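Local coordinates for protein aspartate Carbamoyltransferase Regulatory Chain (Moritella profunda, PDB 2BE7) that serves as the zinc-binding regulatory chain of aspartate carbamoyltransferase, probably passing allosteric signals to the catalytic chains, at residues D[108-113]-D[140-145]; D[97-102]-D[124-129]; D[30-35]-D[103-108]. All coordinates share one frame; numbering follows the deposited sequence.

Interaction 1. Residues D[108-113]-D[140-145]; sequences CPNSNC and CEKTFS. With ZN (zinc ion), chain J.
Cys-108 and Cys-113 on one segment and Cys-140 on the other are tied together by one zinc ion. The metal is bound by Cys-108 SG at 2.2 Å, Cys-113 SG at 2.4 Å and Cys-140 SG at 2.3 Å, and Cys-137 completes the four-cysteine site of the metal-binding domain. The first two cysteines hold SG anti to the backbone N; Cys-140 instead turns its sulfur between its backbone N and carbonyl carbon (chi1 68°), and that swings it back to the metal.

Hydrogen bonds to sulfur form a second shell. Asn-110 ND2 points an almost straight N-H at Cys-140 SG, 3.5 Å away and practically in its own amide plane, while Asn-110 N donates to Cys-108 SG. These donors probably ease the negative charge of the thiolates. The Asn-110 side chain also closes an Asx turn: Asn-110 OD1 accepts Asn-112 N at 2.9 Å, the donor sitting well above the carbonyl plane.

The apolar part is a CH-pi contact. Pro-109 CB lies 3.6 Å from the centroid of the Phe-144 ring, squarely over one face, with Pro-109 CG and CD above the CD1 side. Cys-108 SG approaches the same ring obliquely. An alanine in place of Phe-144 is likely to leave Pro-109 without its aromatic floor and open a gap beside the cysteine loop.

Pro-109 also packs on Ile-148 and Val-149 of helix 146-150, and Phe-144 on Val-149. Chains of another protein, presumably catalytic ones, reach the site too, with an acidic side chain accepting from Asn-110 ND2. Strand 143-145, paired with strand 132-137 through Phe-144 and Leu-135, edges the sheet here.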
ATOM      1  N   CYS D 108       9.018  24.517  20.677  1.00 48.82           N
ATOM      2  CA  CYS D 108       7.582  24.733  20.490  1.00 49.07           C
ATOM      3  C   CYS D 108       6.741  23.577  21.056  1.00 48.82           C
ATOM      4  O   CYS D 108       7.022  22.405  20.788  1.00 48.82           O
ATOM      5  CB  CYS D 108       7.291  24.890  19.004  1.00 49.25           C
ATOM      6  SG  CYS D 108       5.660  25.426  18.666  1.00 49.94           S
ATOM      7  N   PRO D 109       5.732  23.896  21.879  1.00 48.73           N
ATOM      8  CA  PRO D 109       4.819  22.844  22.337  1.00 48.85           C
ATOM      9  C   PRO D 109       4.039  22.128  21.234  1.00 49.19           C
ATOM     10  O   PRO D 109       3.530  21.036  21.495  1.00 49.05           O
ATOM     11  CB  PRO D 109       3.859  23.584  23.268  1.00 48.67           C
ATOM     12  CG  PRO D 109       4.587  24.811  23.666  1.00 48.72           C
ATOM     13  CD  PRO D 109       5.424  25.196  22.498  1.00 48.59           C
ATOM     14  N   ASN D 110       3.934  22.739  20.042  1.00 49.58           N
ATOM     15  CA  ASN D 110       3.233  22.137  18.888  1.00 49.90           C
ATOM     16  C   ASN D 110       4.099  21.058  18.248  1.00 49.82           C
ATOM     17  O   ASN D 110       5.133  21.382  17.680  1.00 50.51           O
ATOM     18  CB  ASN D 110       2.856  23.230  17.865  1.00 49.99           C
ATOM     19  CG  ASN D 110       2.405  22.674  16.478  1.00 50.88           C
ATOM     20  OD1 ASN D 110       2.108  21.491  16.318  1.00 50.55           O
ATOM     21  ND2 ASN D 110       2.363  23.563  15.474  1.00 50.81           N
ATOM     22  N   SER D 111       3.691  19.790  18.324  1.00 49.49           N
ATOM     23  CA  SER D 111       4.567  18.696  17.857  1.00 49.93           C
ATOM     24  C   SER D 111       4.763  18.689  16.339  1.00 50.23           C
ATOM     25  O   SER D 111       5.783  18.221  15.840  1.00 50.39           O
ATOM     26  CB  SER D 111       4.067  17.326  18.306  1.00 49.70           C
ATOM     27  OG  SER D 111       2.682  17.205  18.083  1.00 50.97           O
ATOM     28  N   ASN D 112       3.798  19.241  15.616  1.00 50.20           N
ATOM     29  CA  ASN D 112       3.828  19.252  14.167  1.00 50.02           C
ATOM     30  C   ASN D 112       4.657  20.420  13.606  1.00 50.04           C
ATOM     31  O   ASN D 112       4.861  20.552  12.381  1.00 49.45           O
ATOM     32  CB  ASN D 112       2.393  19.355  13.666  1.00 50.09           C
ATOM     33  CG  ASN D 112       2.281  19.059  12.210  1.00 50.38           C
ATOM     34  OD1 ASN D 112       2.755  18.010  11.765  1.00 51.28           O
ATOM     35  ND2 ASN D 112       1.679  19.980  11.441  1.00 47.91           N
ATOM     36  N   CYS D 113       5.120  21.273  14.516  1.00 50.07           N
ATOM     37  CA  CYS D 113       5.767  22.526  14.157  1.00 49.99           C
ATOM     38  C   CYS D 113       7.015  22.218  13.344  1.00 50.03           C
ATOM     39  O   CYS D 113       7.817  21.395  13.746  1.00 50.23           O
ATOM     40  CB  CYS D 113       6.105  23.283  15.434  1.00 49.98           C
ATOM     41  SG  CYS D 113       6.939  24.820  15.211  1.00 49.14           S
ATOM     42  N   CYS D 140       5.083  28.230  13.605  1.00 50.76           N
ATOM     43  CA  CYS D 140       3.708  27.707  13.494  1.00 51.37           C
ATOM     44  C   CYS D 140       2.577  28.683  13.821  1.00 51.69           C
ATOM     45  O   CYS D 140       1.406  28.369  13.582  1.00 52.48           O
ATOM     46  CB  CYS D 140       3.514  26.466  14.363  1.00 51.72           C
ATOM     47  SG  CYS D 140       3.580  26.756  16.114  1.00 51.46           S
ATOM     48  N   GLU D 141       2.917  29.830  14.396  1.00 51.65           N
ATOM     49  CA  GLU D 141       1.958  30.895  14.708  1.00 51.56           C
ATOM     50  C   GLU D 141       0.870  30.528  15.740  1.00 52.15           C
ATOM     51  O   GLU D 141      -0.098  31.286  15.954  1.00 52.24           O
ATOM     52  CB  GLU D 141       1.373  31.472  13.421  1.00 51.13           C
ATOM     53  CG  GLU D 141       2.363  32.358  12.705  1.00 50.38           C
ATOM     54  CD  GLU D 141       1.844  32.900  11.395  1.00 48.91           C
ATOM     55  OE1 GLU D 141       2.264  32.381  10.336  1.00 47.00           O
ATOM     56  OE2 GLU D 141       1.018  33.836  11.435  1.00 48.09           O
ATOM     57  N   LYS D 142       1.063  29.400  16.420  1.00 52.51           N
ATOM     58  CA  LYS D 142       0.181  29.004  17.505  1.00 52.95           C
ATOM     59  C   LYS D 142       0.625  29.694  18.797  1.00 53.21           C
ATOM     60  O   LYS D 142       1.791  30.054  18.949  1.00 53.32           O
ATOM     61  CB  LYS D 142       0.173  27.490  17.640  1.00 53.04           C
ATOM     62  CG  LYS D 142      -0.163  26.809  16.329  1.00 54.25           C
ATOM     63  CD  LYS D 142      -0.917  25.492  16.491  1.00 55.65           C
ATOM     64  CE  LYS D 142      -1.560  25.095  15.159  1.00 56.01           C
ATOM     65  NZ  LYS D 142      -2.448  26.173  14.598  1.00 56.04           N
ATOM     66  N   THR D 143      -0.311  29.895  19.717  1.00 53.58           N
ATOM     67  CA  THR D 143      -0.023  30.618  20.958  1.00 53.81           C
ATOM     68  C   THR D 143      -0.186  29.708  22.180  1.00 54.00           C
ATOM     69  O   THR D 143      -1.162  28.970  22.292  1.00 54.08           O
ATOM     70  CB  THR D 143      -0.925  31.855  21.092  1.00 53.83           C
ATOM     71  OG1 THR D 143      -1.019  32.515  19.820  1.00 53.31           O
ATOM     72  CG2 THR D 143      -0.357  32.819  22.126  1.00 53.98           C
ATOM     73  N   PHE D 144       0.791  29.764  23.082  1.00 54.29           N
ATOM     74  CA  PHE D 144       0.801  28.934  24.294  1.00 54.45           C
ATOM     75  C   PHE D 144       1.063  29.750  25.541  1.00 54.32           C
ATOM     76  O   PHE D 144       1.861  30.681  25.526  1.00 54.36           O
ATOM     77  CB  PHE D 144       1.888  27.869  24.199  1.00 54.48           C
ATOM     78  CG  PHE D 144       1.720  26.945  23.051  1.00 54.79           C
ATOM     79  CD1 PHE D 144       2.484  27.103  21.902  1.00 55.32           C
ATOM     80  CD2 PHE D 144       0.789  25.914  23.114  1.00 54.70           C
ATOM     81  CE1 PHE D 144       2.334  26.233  20.827  1.00 55.53           C
ATOM     82  CE2 PHE D 144       0.626  25.047  22.053  1.00 54.82           C
ATOM     83  CZ  PHE D 144       1.401  25.203  20.901  1.00 55.30           C
ATOM     84  N   SER D 145       0.425  29.367  26.636  1.00 54.36           N
ATOM     85  CA  SER D 145       0.623  30.043  27.921  1.00 54.41           C
ATOM     86  C   SER D 145       2.002  29.718  28.506  1.00 54.25           C
ATOM     87  O   SER D 145       2.384  28.548  28.572  1.00 54.13           O
ATOM     88  CB  SER D 145      -0.471  29.623  28.894  1.00 54.40           C
ATOM     89  OG  SER D 145      -0.717  28.240  28.762  1.00 54.71           O
TER
HETATM   90 ZN    ZN J1108       5.779  26.325  16.651  1.00 49.41          ZN

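Interaction 2. Residues D[97-102]-D[124-129]; sequences TLPNEV and FSIKKT
Phe-124 O is approached by two donors from the facing strand: Val-102 N at 2.9 Å, nearly in line with the C=O bond, and the CA-H of Glu-101, whose CA is 3.3 Å from the oxygen. Asn-100 O is used in much the same way. It accepts Ile-126 N at 2.9 Å, the donor standing 39° out of the carbonyl plane, and receives a CA-H contact from Ser-125. The return bond from Phe-124 N to Val-102 O is weak.

This is antiparallel pairing of strand 101-102 with strand 124-129. Val-102 and Phe-124 form a hydrogen-bonded pair and Glu-101 and Ser-125 a non-hydrogen-bonded one. The short strand is an outermost strand, within this chain, of the antiparallel sheet of the zinc domain, just where the chain arrives from the allosteric domain.

Ile-126 carries most of the side-chain contact. With CG1 anti to its carbonyl carbon (chi1 -54°), the two branches part: Ile-126 CD1 lies 3.4 Å from Val-102 CG2 and also meets the Pro-99 ring at CG, while Ile-126 CG2 sits 3.4 Å from Leu-98 CD2. The Leu-98 and Val-102 side chains each cross Ile-126 at about a right angle. Leu-75 packs against Leu-98, Val-102 and Ile-126; separately, Gln-72 NE2 donates to Glu-101 O.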
ATOM      1  N   THR D  97      12.093  42.907  33.125  1.00 54.43           N
ATOM      2  CA  THR D  97      10.724  42.854  32.611  1.00 54.24           C
ATOM      3  C   THR D  97      10.715  41.837  31.481  1.00 53.99           C
ATOM      4  O   THR D  97      11.749  41.572  30.859  1.00 54.02           O
ATOM      5  CB  THR D  97      10.231  44.200  32.030  1.00 54.15           C
ATOM      6  OG1 THR D  97      10.654  45.281  32.866  1.00 54.38           O
ATOM      7  CG2 THR D  97       8.702  44.218  31.918  1.00 54.20           C
ATOM      8  N   LEU D  98       9.543  41.273  31.223  1.00 53.61           N
ATOM      9  CA  LEU D  98       9.347  40.367  30.100  1.00 53.26           C
ATOM     10  C   LEU D  98       9.771  41.069  28.805  1.00 53.16           C
ATOM     11  O   LEU D  98       9.396  42.223  28.587  1.00 53.31           O
ATOM     12  CB  LEU D  98       7.874  39.944  30.035  1.00 53.08           C
ATOM     13  CG  LEU D  98       7.560  38.453  29.914  1.00 52.90           C
ATOM     14  CD1 LEU D  98       8.295  37.613  30.950  1.00 52.53           C
ATOM     15  CD2 LEU D  98       6.061  38.239  30.039  1.00 52.53           C
ATOM     16  N   PRO D  99      10.566  40.393  27.948  1.00 52.99           N
ATOM     17  CA  PRO D  99      10.949  41.008  26.680  1.00 52.87           C
ATOM     18  C   PRO D  99       9.831  40.841  25.660  1.00 52.74           C
ATOM     19  O   PRO D  99       8.799  40.249  25.966  1.00 52.89           O
ATOM     20  CB  PRO D  99      12.178  40.207  26.261  1.00 52.81           C
ATOM     21  CG  PRO D  99      11.937  38.856  26.810  1.00 52.91           C
ATOM     22  CD  PRO D  99      11.127  39.036  28.078  1.00 53.05           C
ATOM     23  N   ASN D 100      10.027  41.358  24.459  1.00 52.52           N
ATOM     24  CA  ASN D 100       9.041  41.164  23.405  1.00 52.41           C
ATOM     25  C   ASN D 100       9.174  39.781  22.742  1.00 52.49           C
ATOM     26  O   ASN D 100       8.195  39.247  22.227  1.00 52.26           O
ATOM     27  CB  ASN D 100       9.125  42.297  22.368  1.00 52.37           C
ATOM     28  CG  ASN D 100       8.475  43.606  22.854  1.00 51.98           C
ATOM     29  OD1 ASN D 100       7.873  43.664  23.927  1.00 51.79           O
ATOM     30  ND2 ASN D 100       8.595  44.654  22.051  1.00 51.41           N
ATOM     31  N   GLU D 101      10.368  39.186  22.807  1.00 52.70           N
ATOM     32  CA  GLU D 101      10.683  37.993  22.026  1.00 52.61           C
ATOM     33  C   GLU D 101      11.769  37.122  22.673  1.00 52.13           C
ATOM     34  O   GLU D 101      12.778  37.639  23.136  1.00 52.04           O
ATOM     35  CB  GLU D 101      11.146  38.442  20.647  1.00 52.85           C
ATOM     36  CG  GLU D 101      10.359  37.828  19.500  1.00 54.80           C
ATOM     37  CD  GLU D 101      10.592  38.545  18.176  1.00 57.23           C
ATOM     38  OE1 GLU D 101      11.354  39.544  18.159  1.00 58.58           O
ATOM     39  OE2 GLU D 101      10.020  38.101  17.152  1.00 58.25           O
ATOM     40  N   VAL D 102      11.563  35.803  22.663  1.00 51.73           N
ATOM     41  CA  VAL D 102      12.512  34.826  23.215  1.00 51.52           C
ATOM     42  C   VAL D 102      13.184  34.018  22.104  1.00 51.60           C
ATOM     43  O   VAL D 102      12.539  33.149  21.535  1.00 52.14           O
ATOM     44  CB  VAL D 102      11.789  33.780  24.105  1.00 51.42           C
ATOM     45  CG1 VAL D 102      12.741  33.204  25.131  1.00 51.50           C
ATOM     46  CG2 VAL D 102      10.608  34.369  24.795  1.00 51.66           C
ATOM     47  N   PHE D 124       9.597  32.778  20.013  1.00 51.89           N
ATOM     48  CA  PHE D 124       8.247  33.112  20.464  1.00 51.82           C
ATOM     49  C   PHE D 124       8.157  34.587  20.758  1.00 52.07           C
ATOM     50  O   PHE D 124       9.118  35.169  21.247  1.00 52.31           O
ATOM     51  CB  PHE D 124       7.908  32.367  21.746  1.00 51.58           C
ATOM     52  CG  PHE D 124       8.112  30.895  21.657  1.00 50.86           C
ATOM     53  CD1 PHE D 124       9.361  30.349  21.910  1.00 50.57           C
ATOM     54  CD2 PHE D 124       7.063  30.052  21.332  1.00 49.72           C
ATOM     55  CE1 PHE D 124       9.565  28.993  21.833  1.00 50.13           C
ATOM     56  CE2 PHE D 124       7.261  28.689  21.257  1.00 49.97           C
ATOM     57  CZ  PHE D 124       8.520  28.159  21.508  1.00 49.79           C
ATOM     58  N   SER D 125       7.006  35.187  20.479  1.00 52.35           N
ATOM     59  CA  SER D 125       6.762  36.565  20.882  1.00 52.83           C
ATOM     60  C   SER D 125       5.768  36.583  22.030  1.00 53.34           C
ATOM     61  O   SER D 125       4.897  35.714  22.124  1.00 52.89           O
ATOM     62  CB  SER D 125       6.283  37.428  19.717  1.00 52.70           C
ATOM     63  OG  SER D 125       5.129  36.880  19.120  1.00 53.31           O
ATOM     64  N   ILE D 126       5.922  37.585  22.895  1.00 54.25           N
ATOM     65  CA  ILE D 126       5.266  37.619  24.197  1.00 54.94           C
ATOM     66  C   ILE D 126       4.272  38.772  24.279  1.00 55.61           C
ATOM     67  O   ILE D 126       4.635  39.917  24.540  1.00 55.44           O
ATOM     68  CB  ILE D 126       6.296  37.747  25.334  1.00 55.01           C
ATOM     69  CG1 ILE D 126       7.352  36.640  25.237  1.00 55.08           C
ATOM     70  CG2 ILE D 126       5.611  37.685  26.697  1.00 55.20           C
ATOM     71  CD1 ILE D 126       8.711  37.080  25.686  1.00 55.54           C
ATOM     72  N   LYS D 127       3.012  38.448  24.030  1.00 56.68           N
ATOM     73  CA  LYS D 127       1.917  39.368  24.263  1.00 57.32           C
ATOM     74  C   LYS D 127       1.503  39.103  25.697  1.00 58.03           C
ATOM     75  O   LYS D 127       1.474  37.943  26.134  1.00 58.14           O
ATOM     76  CB  LYS D 127       0.752  39.095  23.301  1.00 57.35           C
ATOM     77  CG  LYS D 127      -0.070  40.329  22.938  1.00 57.10           C
ATOM     78  N   LYS D 128       1.227  40.176  26.434  1.00 58.70           N
ATOM     79  CA  LYS D 128       0.723  40.076  27.797  1.00 59.25           C
ATOM     80  C   LYS D 128      -0.753  40.478  27.793  1.00 59.76           C
ATOM     81  O   LYS D 128      -1.083  41.656  27.935  1.00 59.74           O
ATOM     82  CB  LYS D 128       1.537  40.966  28.745  1.00 59.17           C
ATOM     83  N   THR D 129      -1.632  39.495  27.597  1.00 60.34           N
ATOM     84  CA  THR D 129      -3.086  39.713  27.688  1.00 60.77           C
ATOM     85  C   THR D 129      -3.504  40.020  29.137  1.00 61.00           C
ATOM     86  O   THR D 129      -2.870  39.543  30.087  1.00 60.99           O
ATOM     87  CB  THR D 129      -3.889  38.488  27.165  1.00 60.81           C
ATOM     88  OG1 THR D 129      -3.644  38.320  25.762  1.00 61.14           O
ATOM     89  CG2 THR D 129      -5.405  38.660  27.393  1.00 60.72           C
TER

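Interaction 3. Residues D[30-35]-D[103-108]; sequences KLFSLT and ENVFPC. With ZN (zinc ion), chain J.
Val-105 turns one methyl to Leu-31 and the other to Phe-32 in the last turn of the helix that begins at residue 25, followed by a Schellman motif with Ser-33 at positive phi. The contact thus joins the allosteric domain to the chain leading into the zinc site, at the surface of the chain.

The valine torsion divides the work. Val-105 CG1 stands anti to the backbone N (chi1 174°) and meets Leu-31 CD2 at 3.7 Å, whereas Val-105 CG2, anti to the carbonyl carbon, comes to 3.8 Å from Phe-32 CZ, approaching that ring obliquely. The Leu-31 side chain crosses Val-105 at about a right angle, and its CG also rests 3.6 Å from the Val-105 carbonyl oxygen. Phe-32 has its ring anti to the carbonyl carbon (chi1 -69°), which carries the far end of the ring to the valine although the side chain does not set out in that direction. Further round, it packs on Gln-72, Leu-73 and Leu-76.

No hydrogen bond crosses between the two segments; the grip is apolar. Phe-106 adds a looser touch, its CE2 lying 4.4 Å from Leu-31 CD2, while Val-105 CG1 sits over the centre of one face of the Phe-106 ring.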
ATOM      1  N   LYS D  30      22.401  25.825  31.587  1.00 53.41           N
ATOM      2  CA  LYS D  30      22.231  24.958  30.411  1.00 53.39           C
ATOM      3  C   LYS D  30      21.697  25.700  29.181  1.00 53.19           C
ATOM      4  O   LYS D  30      22.267  25.602  28.093  1.00 53.22           O
ATOM      5  CB  LYS D  30      21.297  23.785  30.738  1.00 53.31           C
ATOM      6  N   LEU D  31      20.611  26.445  29.368  1.00 52.90           N
ATOM      7  CA  LEU D  31      19.903  27.088  28.250  1.00 52.64           C
ATOM      8  C   LEU D  31      20.618  28.318  27.665  1.00 52.35           C
ATOM      9  O   LEU D  31      20.449  28.621  26.490  1.00 52.24           O
ATOM     10  CB  LEU D  31      18.453  27.441  28.653  1.00 52.74           C
ATOM     11  CG  LEU D  31      17.295  26.488  28.271  1.00 52.39           C
ATOM     12  CD1 LEU D  31      17.670  25.013  28.247  1.00 52.06           C
ATOM     13  CD2 LEU D  31      16.115  26.704  29.215  1.00 52.45           C
ATOM     14  N   PHE D  32      21.419  29.013  28.466  1.00 52.12           N
ATOM     15  CA  PHE D  32      22.121  30.219  27.992  1.00 51.89           C
ATOM     16  C   PHE D  32      23.645  30.010  27.871  1.00 51.69           C
ATOM     17  O   PHE D  32      24.406  30.957  27.633  1.00 51.34           O
ATOM     18  CB  PHE D  32      21.786  31.418  28.893  1.00 51.96           C
ATOM     19  CG  PHE D  32      20.348  31.890  28.780  1.00 51.90           C
ATOM     20  CD1 PHE D  32      19.302  31.145  29.330  1.00 52.16           C
ATOM     21  CD2 PHE D  32      20.042  33.086  28.136  1.00 51.74           C
ATOM     22  CE1 PHE D  32      17.982  31.584  29.229  1.00 52.11           C
ATOM     23  CE2 PHE D  32      18.725  33.530  28.030  1.00 51.66           C
ATOM     24  CZ  PHE D  32      17.696  32.779  28.575  1.00 51.81           C
ATOM     25  N   SER D  33      24.072  28.758  28.023  1.00 51.51           N
ATOM     26  CA  SER D  33      25.461  28.367  27.798  1.00 51.37           C
ATOM     27  C   SER D  33      26.466  29.296  28.490  1.00 51.29           C
ATOM     28  O   SER D  33      27.477  29.665  27.897  1.00 51.31           O
ATOM     29  CB  SER D  33      25.744  28.315  26.294  1.00 51.26           C
ATOM     30  N   LEU D  34      26.190  29.649  29.748  1.00 51.27           N
ATOM     31  CA  LEU D  34      27.011  30.624  30.504  1.00 51.19           C
ATOM     32  C   LEU D  34      28.403  30.116  30.895  1.00 51.20           C
ATOM     33  O   LEU D  34      29.304  30.913  31.162  1.00 51.15           O
ATOM     34  CB  LEU D  34      26.272  31.106  31.765  1.00 51.10           C
ATOM     35  CG  LEU D  34      24.952  31.862  31.554  1.00 51.06           C
ATOM     36  CD1 LEU D  34      24.311  32.239  32.885  1.00 50.61           C
ATOM     37  CD2 LEU D  34      25.146  33.107  30.678  1.00 50.94           C
ATOM     38  N   THR D  35      28.578  28.800  30.928  1.00 51.29           N
ATOM     39  CA  THR D  35      29.866  28.206  31.281  1.00 51.31           C
ATOM     40  C   THR D  35      30.754  27.951  30.052  1.00 51.55           C
ATOM     41  O   THR D  35      31.893  27.505  30.196  1.00 51.43           O
ATOM     42  CB  THR D  35      29.678  26.897  32.077  1.00 51.26           C
ATOM     43  OG1 THR D  35      29.245  25.851  31.203  1.00 51.01           O
ATOM     44  CG2 THR D  35      28.656  27.082  33.197  1.00 50.90           C
ATOM     45  N   GLU D 103      14.456  34.271  21.785  1.00 51.56           N
ATOM     46  CA  GLU D 103      15.171  33.424  20.798  1.00 51.68           C
ATOM     47  C   GLU D 103      15.744  32.169  21.511  1.00 51.62           C
ATOM     48  O   GLU D 103      15.618  32.054  22.719  1.00 51.97           O
ATOM     49  CB  GLU D 103      16.242  34.216  20.034  1.00 51.74           C
ATOM     50  N   ASN D 104      16.384  31.252  20.783  1.00 51.21           N
ATOM     51  CA  ASN D 104      16.411  29.820  21.190  1.00 50.79           C
ATOM     52  C   ASN D 104      16.596  29.519  22.686  1.00 50.11           C
ATOM     53  O   ASN D 104      17.700  29.405  23.177  1.00 49.81           O
ATOM     54  CB  ASN D 104      17.332  28.932  20.302  1.00 51.10           C
ATOM     55  CG  ASN D 104      18.815  29.115  20.580  1.00 50.85           C
ATOM     56  OD1 ASN D 104      19.327  30.223  20.560  1.00 53.40           O
ATOM     57  ND2 ASN D 104      19.511  28.018  20.809  1.00 49.60           N
ATOM     58  N   VAL D 105      15.476  29.379  23.383  1.00 49.63           N
ATOM     59  CA  VAL D 105      15.444  28.913  24.771  1.00 49.02           C
ATOM     60  C   VAL D 105      14.556  27.681  24.901  1.00 48.67           C
ATOM     61  O   VAL D 105      14.957  26.696  25.522  1.00 48.44           O
ATOM     62  CB  VAL D 105      14.915  30.006  25.719  1.00 48.93           C
ATOM     63  CG1 VAL D 105      14.753  29.473  27.146  1.00 48.93           C
ATOM     64  CG2 VAL D 105      15.855  31.179  25.726  1.00 49.03           C
ATOM     65  N   PHE D 106      13.353  27.751  24.320  1.00 48.52           N
ATOM     66  CA  PHE D 106      12.314  26.715  24.464  1.00 48.21           C
ATOM     67  C   PHE D 106      11.900  26.097  23.131  1.00 48.00           C
ATOM     68  O   PHE D 106      11.836  26.782  22.114  1.00 47.50           O
ATOM     69  CB  PHE D 106      11.062  27.302  25.119  1.00 48.26           C
ATOM     70  CG  PHE D 106      11.328  28.019  26.431  1.00 48.47           C
ATOM     71  CD1 PHE D 106      11.261  29.407  26.505  1.00 48.08           C
ATOM     72  CD2 PHE D 106      11.638  27.300  27.585  1.00 47.51           C
ATOM     73  CE1 PHE D 106      11.495  30.061  27.697  1.00 48.00           C
ATOM     74  CE2 PHE D 106      11.883  27.942  28.772  1.00 47.43           C
ATOM     75  CZ  PHE D 106      11.808  29.327  28.836  1.00 48.16           C
ATOM     76  N   PRO D 107      11.578  24.795  23.143  1.00 47.98           N
ATOM     77  CA  PRO D 107      11.056  24.184  21.952  1.00 48.11           C
ATOM     78  C   PRO D 107       9.570  24.495  21.875  1.00 48.31           C
ATOM     79  O   PRO D 107       8.943  24.719  22.896  1.00 48.85           O
ATOM     80  CB  PRO D 107      11.293  22.694  22.202  1.00 47.86           C
ATOM     81  CG  PRO D 107      11.104  22.542  23.645  1.00 47.64           C
ATOM     82  CD  PRO D 107      11.612  23.835  24.260  1.00 48.18           C
ATOM     83  N   CYS D 108       9.018  24.517  20.677  1.00 48.82           N
ATOM     84  CA  CYS D 108       7.582  24.733  20.490  1.00 49.07           C
ATOM     85  C   CYS D 108       6.741  23.577  21.056  1.00 48.82           C
ATOM     86  O   CYS D 108       7.022  22.405  20.788  1.00 48.82           O
ATOM     87  CB  CYS D 108       7.291  24.890  19.004  1.00 49.25           C
ATOM     88  SG  CYS D 108       5.660  25.426  18.666  1.00 49.94           S
TER
HETATM   89 ZN    ZN J1108       5.779  26.325  16.651  1.00 49.41          ZN

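Interactions 1 and 3 share Cys-108: the segment 103-108, which follows strand 101-102, packs on residues 31-32 and then supplies this ligand to the zinc, with about 17 Å between the two contact centres. Phe-124 of interaction 2 packs against both. Phe-124 CZ is 3.7 Å from Cys-108 CA and Phe-124 CE2 4.1 Å from Pro-109 CD, and Phe-124 CE1 lies against Phe-106 O; the side chain is about 5 Å from the zinc ion. Interactions 1 and 2 reach opposite edge strands of the same sheet, 143-145 and 101-102, their centres about 15 Å apart. Interactions 2 and 3 both lie where the two domains meet.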